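PDB 5MV0: L protein from CAS virus, which probably supplies, through its N-terminal domain, the endonuclease that takes capped primers from host messenger RNA for viral transcription. Local coordinates for residues Leu15-Ile20 with Gly151-Arg156; Asn52-Leu57 with Ile100-Ser105; Glu160-Ser165 with Arg189-Tyr194. All coordinates share one frame; numbering follows the deposited sequence.

In the fold
The three contacts lie in one N-terminal domain of the L protein and tie its helices to one another and to its sheet. Contact 2 joins helix 34-57 to strand 98-106. Contact 1 spans a longer stretch that includes it, from helix 4-20 to the start of helix 155-170. Contact 3 follows, setting helix 155-170 against helix 181-192. Contacts 1 and 3 have centres about 16 Å apart and meet through Ile17 and Leu161. Contacts 1 and 2, about 19 Å apart between centres, touch where Asn152 packs on Arg55. Contacts 2 and 3 lie on opposite sides of the chain's centre. Contact 1 touches both others and links contact 3 to the sheet, probably within the cap-snatching endonuclease.

Contact 1 of 3, residues Leu15-Ile20 with Gly151-Arg156; sequences LEILSI and GNVPER
Ile20 meets residues 152-154 through both of its branches. Its chi1 of -67° puts CG2 anti to the backbone N and CG1 beside it. A nearly straight chi2 of 171° then carries CD1 outward. CG2 packs against the main chain of Asn152, with Ile20 CG2 3.6 Å from Asn152 O. CD1 reaches on to the delta carbon of the proline ring, with Ile20 CD1 3.7 Å from Pro154 CD.

Val153 also has CG1 anti to its backbone N, and this is the branch that reaches helix 4-20. It crosses Ile17 at about a right angle, with Val153 CG1 3.9 Å from Ile17 CG1. The other methyl of Val153 turns to Ile20, where the approach is looser: CG2 of Ile20 and CG2 of Val153 are 4.4 Å apart. Val153 therefore touches two isoleucines three residues apart on the helix, one with each methyl.

Pro154 is the N-cap residue of helix 155-170, so the contact brings the start of that helix up to helix 4-20. Ile17 continues into the interior, onto Leu157 and Leu161 of helix 155-170 and onto Leu44 and Ile48 of helix 34-57. Ile20 also touches Tyr25 of the second subunit and Asp33 of the third subunit. The amide of Asn152 looks elsewhere, giving ND2 to Glu21.

Across the two segments the contact consists of aliphatic groups packing on one another, and in one place on the carbonyl of Asn152. It buries 203 Å², both sides summed. Its fit therefore depends on shape more than on bond direction.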
loop_
_atom_site.group_PDB
_atom_site.type_symbol
_atom_site.label_atom_id
_atom_site.label_comp_id
_atom_site.label_asym_id
_atom_site.label_seq_id
_atom_site.Cartn_x
_atom_site.Cartn_y
_atom_site.Cartn_z
ATOM N N LEU B 15 -0.397 5.301 6.023
ATOM C CA LEU B 15 -0.656 3.883 5.795
ATOM C C LEU B 15 -1.679 3.683 4.688
ATOM O O LEU B 15 -1.527 2.783 3.846
ATOM C CB LEU B 15 -1.138 3.211 7.086
ATOM C CG LEU B 15 -0.063 2.945 8.155
ATOM C CD1 LEU B 15 -0.684 2.628 9.518
ATOM C CD2 LEU B 15 0.847 1.812 7.736
ATOM N N GLU B 16 -2.736 4.499 4.675
ATOM C CA GLU B 16 -3.758 4.338 3.645
ATOM C C GLU B 16 -3.211 4.688 2.270
ATOM O O GLU B 16 -3.489 3.989 1.285
ATOM C CB GLU B 16 -4.991 5.197 3.957
ATOM C CG GLU B 16 -6.121 4.956 2.955
ATOM C CD GLU B 16 -7.428 5.653 3.294
ATOM O OE1 GLU B 16 -8.484 5.229 2.766
ATOM O OE2 GLU B 16 -7.408 6.626 4.078
ATOM N N ILE B 17 -2.458 5.787 2.176
ATOM C CA ILE B 17 -1.860 6.180 0.897
ATOM C C ILE B 17 -0.951 5.092 0.354
ATOM O O ILE B 17 -0.966 4.786 -0.850
ATOM C CB ILE B 17 -1.091 7.505 1.054
ATOM C CG1 ILE B 17 -2.080 8.652 1.291
ATOM C CG2 ILE B 17 -0.233 7.755 -0.189
ATOM C CD1 ILE B 17 -1.376 9.980 1.615
ATOM N N LEU B 18 -0.113 4.517 1.214
ATOM C CA LEU B 18 0.792 3.478 0.753
ATOM C C LEU B 18 0.059 2.183 0.419
ATOM O O LEU B 18 0.601 1.363 -0.327
ATOM C CB LEU B 18 1.890 3.225 1.801
ATOM C CG LEU B 18 2.756 4.455 2.155
ATOM C CD1 LEU B 18 3.894 4.072 3.100
ATOM C CD2 LEU B 18 3.307 5.170 0.933
ATOM N N SER B 19 -1.142 1.973 0.966
ATOM C CA SER B 19 -1.961 0.840 0.535
ATOM C C SER B 19 -2.523 1.068 -0.863
ATOM O O SER B 19 -2.618 0.128 -1.668
ATOM C CB SER B 19 -3.100 0.611 1.530
ATOM O OG SER B 19 -2.608 0.381 2.854
ATOM N N ILE B 20 -2.921 2.311 -1.151
ATOM C CA ILE B 20 -3.537 2.656 -2.432
ATOM C C ILE B 20 -2.504 2.655 -3.555
ATOM O O ILE B 20 -2.797 2.226 -4.677
ATOM C CB ILE B 20 -4.232 4.024 -2.312
ATOM C CG1 ILE B 20 -5.421 3.947 -1.357
ATOM C CG2 ILE B 20 -4.666 4.548 -3.692
ATOM C CD1 ILE B 20 -6.031 5.321 -1.006
ATOM N N GLY B 151 -3.408 11.600 -8.845
ATOM C CA GLY B 151 -3.559 10.307 -9.503
ATOM C C GLY B 151 -4.632 9.464 -8.829
ATOM O O GLY B 151 -5.754 9.918 -8.612
ATOM N N ASN B 152 -4.278 8.229 -8.459
ATOM C CA ASN B 152 -5.211 7.342 -7.774
ATOM C C ASN B 152 -5.391 7.671 -6.296
ATOM O O ASN B 152 -6.254 7.068 -5.651
ATOM C CB ASN B 152 -4.737 5.898 -7.888
ATOM C CG ASN B 152 -4.603 5.447 -9.316
ATOM O OD1 ASN B 152 -5.549 5.541 -10.090
ATOM N ND2 ASN B 152 -3.407 4.994 -9.688
ATOM N N VAL B 153 -4.591 8.569 -5.731
ATOM C CA VAL B 153 -4.720 8.890 -4.309
ATOM C C VAL B 153 -5.783 9.966 -4.133
ATOM O O VAL B 153 -5.689 11.028 -4.765
ATOM C CB VAL B 153 -3.384 9.345 -3.706
ATOM C CG1 VAL B 153 -3.572 9.623 -2.228
ATOM C CG2 VAL B 153 -2.325 8.288 -3.921
ATOM N N PRO B 154 -6.796 9.739 -3.287
ATOM C CA PRO B 154 -7.827 10.764 -3.064
ATOM C C PRO B 154 -7.213 12.079 -2.596
ATOM O O PRO B 154 -6.318 12.098 -1.746
ATOM C CB PRO B 154 -8.717 10.150 -1.974
ATOM C CG PRO B 154 -8.450 8.663 -2.022
ATOM C CD PRO B 154 -7.021 8.514 -2.492
ATOM N N GLU B 155 -7.724 13.187 -3.148
ATOM C CA GLU B 155 -7.152 14.493 -2.831
ATOM C C GLU B 155 -7.240 14.805 -1.344
ATOM O O GLU B 155 -6.379 15.517 -0.809
ATOM C CB GLU B 155 -7.838 15.607 -3.628
ATOM C CG GLU B 155 -7.059 16.914 -3.524
ATOM C CD GLU B 155 -7.705 18.093 -4.228
ATOM O OE1 GLU B 155 -8.783 17.927 -4.845
ATOM O OE2 GLU B 155 -7.120 19.194 -4.155
ATOM N N ARG B 156 -8.261 14.284 -0.658
ATOM C CA ARG B 156 -8.375 14.555 0.770
ATOM C C ARG B 156 -7.161 14.029 1.531
ATOM O O ARG B 156 -6.731 14.635 2.523
ATOM C CB ARG B 156 -9.663 13.937 1.312
ATOM C CG ARG B 156 -9.939 14.257 2.761
ATOM C CD ARG B 156 -9.941 15.757 2.983
ATOM N NE ARG B 156 -10.136 16.110 4.388
ATOM C CZ ARG B 156 -11.303 16.445 4.926
ATOM N NH1 ARG B 156 -12.405 16.472 4.180
ATOM N NH2 ARG B 156 -11.365 16.760 6.214
#

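Contact 2 of 3, residues Asn52-Leu57 with Ile100-Ser105; sequences NCCRDL and IVLEAS
Leu102 projects from its strand toward helix 34-57 and meets three residues of it. From CB, a chi1 of 163° sets CG anti to the backbone N. CB and CG form the stem, and the two methyls do the touching. CD2 enters between two successive cysteines, with Leu102 CD2 3.6 Å from Cys54 SG. The same methyl packs on the base of the other cysteine, with Leu102 CD2 3.8 Å from Cys53 CB. CD1 takes the other branch to Leu57. There Leu102 CD1 lies 3.8 Å from Leu57 CD1, and the two side chains cross obliquely.

Two residues along the strand, Ala104 points to the same side. Its methyl receives the sulfur of Cys53, with Ala104 CB 4.0 Å from Cys53 SG.

The local axes come within 9.6 Å and run at 140° to each other. Leu57 also reaches Ile141 of strand 137-145, and Leu102 touches Ile59. Strand 98-106 is an inner strand, between antiparallel strand 89-93 and parallel strand 137-145. The end of helix 34-57 therefore packs over one face of the sheet, in an alpha/beta core consistent with the PDDEXK nuclease clan.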
loop_
_atom_site.group_PDB
_atom_site.type_symbol
_atom_site.label_atom_id
_atom_site.label_comp_id
_atom_site.label_asym_id
_atom_site.label_seq_id
_atom_site.Cartn_x
_atom_site.Cartn_y
_atom_site.Cartn_z
ATOM N N ASN B 52 2.939 10.781 -10.201
ATOM C CA ASN B 52 1.833 10.949 -11.130
ATOM C C ASN B 52 2.228 11.768 -12.353
ATOM O O ASN B 52 1.699 11.532 -13.446
ATOM C CB ASN B 52 0.654 11.540 -10.379
ATOM C CG ASN B 52 0.038 10.518 -9.427
ATOM O OD1 ASN B 52 -0.097 9.347 -9.784
ATOM N ND2 ASN B 52 -0.301 10.941 -8.218
ATOM N N CYS B 53 3.165 12.709 -12.209
ATOM C CA CYS B 53 3.711 13.366 -13.397
ATOM C C CYS B 53 4.399 12.352 -14.300
ATOM O O CYS B 53 4.220 12.379 -15.525
ATOM C CB CYS B 53 4.678 14.488 -13.002
ATOM S SG CYS B 53 3.894 15.938 -12.267
ATOM N N CYS B 54 5.160 11.422 -13.710
ATOM C CA CYS B 54 5.813 10.382 -14.499
ATOM C C CYS B 54 4.795 9.511 -15.211
ATOM O O CYS B 54 4.941 9.213 -16.400
ATOM C CB CYS B 54 6.707 9.518 -13.616
ATOM S SG CYS B 54 8.190 10.349 -13.053
ATOM N N ARG B 55 3.762 9.071 -14.484
ATOM C CA ARG B 55 2.712 8.274 -15.104
ATOM C C ARG B 55 2.045 9.022 -16.250
ATOM O O ARG B 55 1.795 8.440 -17.310
ATOM C CB ARG B 55 1.670 7.877 -14.063
ATOM C CG ARG B 55 2.227 7.041 -12.936
ATOM C CD ARG B 55 1.406 5.796 -12.774
ATOM N NE ARG B 55 1.928 4.910 -11.744
ATOM C CZ ARG B 55 1.257 4.611 -10.640
ATOM N NH1 ARG B 55 0.064 5.151 -10.448
ATOM N NH2 ARG B 55 1.770 3.778 -9.739
ATOM N N ASP B 56 1.721 10.303 -16.045
ATOM C CA ASP B 56 1.044 11.084 -17.080
ATOM C C ASP B 56 1.918 11.258 -18.316
ATOM O O ASP B 56 1.397 11.410 -19.427
ATOM C CB ASP B 56 0.643 12.459 -16.543
ATOM C CG ASP B 56 -0.440 12.387 -15.482
ATOM O OD1 ASP B 56 -1.125 11.350 -15.402
ATOM O OD2 ASP B 56 -0.605 13.373 -14.728
ATOM N N LEU B 57 3.238 11.260 -18.141
ATOM C CA LEU B 57 4.187 11.387 -19.236
ATOM C C LEU B 57 4.672 10.046 -19.773
ATOM O O LEU B 57 5.391 10.023 -20.777
ATOM C CB LEU B 57 5.391 12.221 -18.788
ATOM C CG LEU B 57 5.150 13.692 -18.457
ATOM C CD1 LEU B 57 6.332 14.256 -17.659
ATOM C CD2 LEU B 57 4.930 14.504 -19.732
ATOM N N ILE B 100 14.143 11.686 -22.367
ATOM C CA ILE B 100 13.288 12.634 -21.666
ATOM C C ILE B 100 13.718 12.669 -20.202
ATOM O O ILE B 100 14.044 11.627 -19.622
ATOM C CB ILE B 100 11.803 12.249 -21.806
ATOM C CG1 ILE B 100 11.401 12.198 -23.289
ATOM C CG2 ILE B 100 10.924 13.222 -21.055
ATOM C CD1 ILE B 100 10.052 11.559 -23.540
ATOM N N VAL B 101 13.760 13.864 -19.617
ATOM C CA VAL B 101 13.956 14.015 -18.179
ATOM C C VAL B 101 12.875 14.935 -17.631
ATOM O O VAL B 101 12.438 15.884 -18.290
ATOM C CB VAL B 101 15.356 14.550 -17.804
ATOM C CG1 VAL B 101 16.441 13.524 -18.107
ATOM C CG2 VAL B 101 15.628 15.889 -18.499
ATOM N N LEU B 102 12.444 14.644 -16.406
ATOM C CA LEU B 102 11.371 15.370 -15.752
ATOM C C LEU B 102 11.880 15.982 -14.456
ATOM O O LEU B 102 12.580 15.318 -13.680
ATOM C CB LEU B 102 10.181 14.440 -15.458
ATOM C CG LEU B 102 9.186 14.988 -14.429
ATOM C CD1 LEU B 102 8.372 16.123 -15.031
ATOM C CD2 LEU B 102 8.293 13.871 -13.901
ATOM N N GLU B 103 11.529 17.245 -14.230
ATOM C CA GLU B 103 11.677 17.908 -12.935
ATOM C C GLU B 103 10.288 18.361 -12.510
ATOM O O GLU B 103 9.681 19.216 -13.166
ATOM C CB GLU B 103 12.640 19.093 -13.012
ATOM C CG GLU B 103 14.084 18.725 -13.376
ATOM C CD GLU B 103 14.807 17.994 -12.253
ATOM O OE1 GLU B 103 14.263 17.934 -11.125
ATOM O OE2 GLU B 103 15.918 17.480 -12.499
ATOM N N ALA B 104 9.780 17.793 -11.419
ATOM C CA ALA B 104 8.422 18.073 -10.963
ATOM C C ALA B 104 8.451 18.674 -9.568
ATOM O O ALA B 104 9.239 18.253 -8.713
ATOM C CB ALA B 104 7.565 16.799 -10.958
ATOM N N SER B 105 7.580 19.646 -9.331
ATOM C CA SER B 105 7.512 20.273 -8.021
ATOM C C SER B 105 6.131 20.875 -7.845
ATOM O O SER B 105 5.377 21.052 -8.811
ATOM C CB SER B 105 8.582 21.355 -7.873
ATOM O OG SER B 105 8.286 22.415 -8.773
#

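Contact 3 of 3, residues Glu160-Ser165 with Arg189-Tyr194; sequences ELLKLS and RSLTTY
Lys163 and Leu191 mark the nearest approach of the two backbones, with Lys163 CA 6.9 Å from Leu191 CA. Residues 160-165 form a regular stretch inside helix 155-170. Residues 189-194 are the last turn of helix 181-192 and the chain just beyond it. Here the bonds shorten in span: Thr193 N bonds Ser190 O and Tyr194 N bonds Leu191 O, each three residues back. Thr193 adds its hydroxyl, with Thr193 OG1 2.8 Å from Ser190 O. That oxygen is thus gripped by both the amide and the hydroxyl of one residue.

Leu162 carries the contact. Its CG lies anti to the backbone N (chi1 177°), and CD2 is held out into the helix end. This one methyl meets backbone, aliphatic and aromatic atoms. Leu162 CD2 is 3.7 Å from Leu191 N, and Ser190 CB lies a little further off. It also packs on the tyrosine ring, with Leu162 CD2 3.7 Å from Tyr194 CE2.

Leu191 answers from the other helix. Leu191 CD1 lies 4.0 Å from Leu162 CD2. The same methyl also packs on the lysine stem, with Leu191 CD1 4.0 Å from Lys163 CB. Lys163 then runs out extended, and its NZ bonds the carbonyl of Leu199.

Leu191 O lies in plane at the edge of the Tyr194 ring. Outside the two segments, this ring meets Phe159 edge-to-face and makes a cation-pi contact with Lys147. Ser190 turns its OG back to the carbonyl of Glu186.

Leu161, the neighbour of Leu162, faces helices 4-20 and 34-57 instead. Helix 155-170 is therefore packed on more than one flank. The contact is helix-to-helix packing in which the C-terminal part of helix 181-192 and the Tyr194 that follows it rest on the side of helix 155-170, within a domain consistent with the PDDEXK clan.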
loop_
_atom_site.group_PDB
_atom_site.type_symbol
_atom_site.label_atom_id
_atom_site.label_comp_id
_atom_site.label_asym_id
_atom_site.label_seq_id
_atom_site.Cartn_x
_atom_site.Cartn_y
_atom_site.Cartn_z
ATOM N N GLU B 160 -4.583 15.987 3.898
ATOM C CA GLU B 160 -4.300 15.644 5.293
ATOM C C GLU B 160 -2.805 15.522 5.560
ATOM O O GLU B 160 -2.354 15.827 6.673
ATOM C CB GLU B 160 -5.008 14.341 5.678
ATOM C CG GLU B 160 -6.516 14.462 5.710
ATOM C CD GLU B 160 -7.008 15.435 6.774
ATOM O OE1 GLU B 160 -6.349 15.565 7.822
ATOM O OE2 GLU B 160 -8.052 16.085 6.558
ATOM N N LEU B 161 -2.023 15.065 4.576
ATOM C CA LEU B 161 -0.570 15.055 4.755
ATOM C C LEU B 161 -0.076 16.452 5.085
ATOM O O LEU B 161 0.755 16.642 5.979
ATOM C CB LEU B 161 0.133 14.557 3.490
ATOM C CG LEU B 161 -0.007 13.095 3.088
ATOM C CD1 LEU B 161 0.857 12.870 1.864
ATOM C CD2 LEU B 161 0.430 12.189 4.261
ATOM N N LEU B 162 -0.607 17.440 4.376
ATOM C CA LEU B 162 -0.175 18.824 4.544
ATOM C C LEU B 162 -0.700 19.418 5.851
ATOM O O LEU B 162 0.057 20.024 6.616
ATOM C CB LEU B 162 -0.652 19.633 3.338
ATOM C CG LEU B 162 -0.386 21.145 3.318
ATOM C CD1 LEU B 162 1.108 21.422 3.174
ATOM C CD2 LEU B 162 -1.201 21.813 2.192
ATOM N N LYS B 163 -1.998 19.259 6.122
ATOM C CA LYS B 163 -2.574 19.871 7.314
ATOM C C LYS B 163 -2.029 19.243 8.595
ATOM O O LYS B 163 -1.739 19.957 9.567
ATOM C CB LYS B 163 -4.100 19.752 7.296
ATOM C CG LYS B 163 -4.693 20.278 8.601
ATOM C CD LYS B 163 -6.166 20.099 8.705
ATOM C CE LYS B 163 -6.659 20.740 9.990
ATOM N NZ LYS B 163 -8.141 20.643 10.091
ATOM N N LEU B 164 -1.903 17.910 8.632
ATOM C CA LEU B 164 -1.473 17.254 9.865
ATOM C C LEU B 164 0.009 17.470 10.115
ATOM O O LEU B 164 0.429 17.621 11.267
ATOM C CB LEU B 164 -1.791 15.758 9.830
ATOM C CG LEU B 164 -3.287 15.428 9.776
ATOM C CD1 LEU B 164 -3.517 13.925 9.632
ATOM C CD2 LEU B 164 -4.018 15.990 11.005
ATOM N N SER B 165 0.822 17.480 9.056
ATOM C CA SER B 165 2.239 17.759 9.256
ATOM C C SER B 165 2.452 19.194 9.739
ATOM O O SER B 165 3.272 19.427 10.638
ATOM C CB SER B 165 3.028 17.485 7.974
ATOM O OG SER B 165 2.742 18.436 6.971
ATOM N N ARG B 189 1.495 28.530 2.934
ATOM C CA ARG B 189 0.811 29.135 1.794
ATOM C C ARG B 189 -0.014 28.103 1.038
ATOM O O ARG B 189 -1.160 28.369 0.658
ATOM C CB ARG B 189 1.823 29.786 0.852
ATOM C CG ARG B 189 2.358 31.125 1.337
ATOM C CD ARG B 189 3.053 31.885 0.200
ATOM N NE ARG B 189 4.142 31.106 -0.373
ATOM C CZ ARG B 189 5.393 31.127 0.078
ATOM N NH1 ARG B 189 5.719 31.905 1.105
ATOM N NH2 ARG B 189 6.314 30.368 -0.501
ATOM N N SER B 190 0.561 26.919 0.801
ATOM C CA SER B 190 -0.176 25.848 0.134
ATOM C C SER B 190 -1.446 25.490 0.891
ATOM O O SER B 190 -2.473 25.171 0.277
ATOM C CB SER B 190 0.716 24.612 -0.025
ATOM O OG SER B 190 1.772 24.870 -0.937
ATOM N N LEU B 191 -1.400 25.536 2.226
ATOM C CA LEU B 191 -2.591 25.206 3.002
ATOM C C LEU B 191 -3.724 26.183 2.711
ATOM O O LEU B 191 -4.886 25.770 2.595
ATOM C CB LEU B 191 -2.266 25.178 4.500
ATOM C CG LEU B 191 -3.296 24.552 5.447
ATOM C CD1 LEU B 191 -3.572 23.089 5.103
ATOM C CD2 LEU B 191 -2.895 24.680 6.927
ATOM N N THR B 192 -3.407 27.479 2.567
ATOM C CA THR B 192 -4.462 28.475 2.354
ATOM C C THR B 192 -5.138 28.352 0.991
ATOM O O THR B 192 -6.149 29.025 0.763
ATOM C CB THR B 192 -3.927 29.909 2.498
ATOM O OG1 THR B 192 -3.033 30.202 1.418
ATOM C CG2 THR B 192 -3.189 30.082 3.815
ATOM N N THR B 193 -4.613 27.544 0.074
ATOM C CA THR B 193 -5.264 27.377 -1.221
ATOM C C THR B 193 -6.364 26.316 -1.208
ATOM O O THR B 193 -7.042 26.136 -2.226
ATOM C CB THR B 193 -4.235 27.039 -2.308
ATOM O OG1 THR B 193 -3.809 25.677 -2.177
ATOM C CG2 THR B 193 -3.025 27.968 -2.212
ATOM N N TYR B 194 -6.562 25.612 -0.100
ATOM C CA TYR B 194 -7.664 24.665 -0.013
ATOM C C TYR B 194 -8.931 25.364 0.468
ATOM O O TYR B 194 -8.885 26.416 1.104
ATOM C CB TYR B 194 -7.311 23.512 0.921
ATOM C CG TYR B 194 -6.322 22.546 0.321
ATOM C CD1 TYR B 194 -6.757 21.427 -0.386
ATOM C CD2 TYR B 194 -4.953 22.754 0.450
ATOM C CE1 TYR B 194 -5.858 20.540 -0.944
ATOM C CE2 TYR B 194 -4.046 21.871 -0.105
ATOM C CZ TYR B 194 -4.501 20.769 -0.800
ATOM O OH TYR B 194 -3.593 19.893 -1.350
#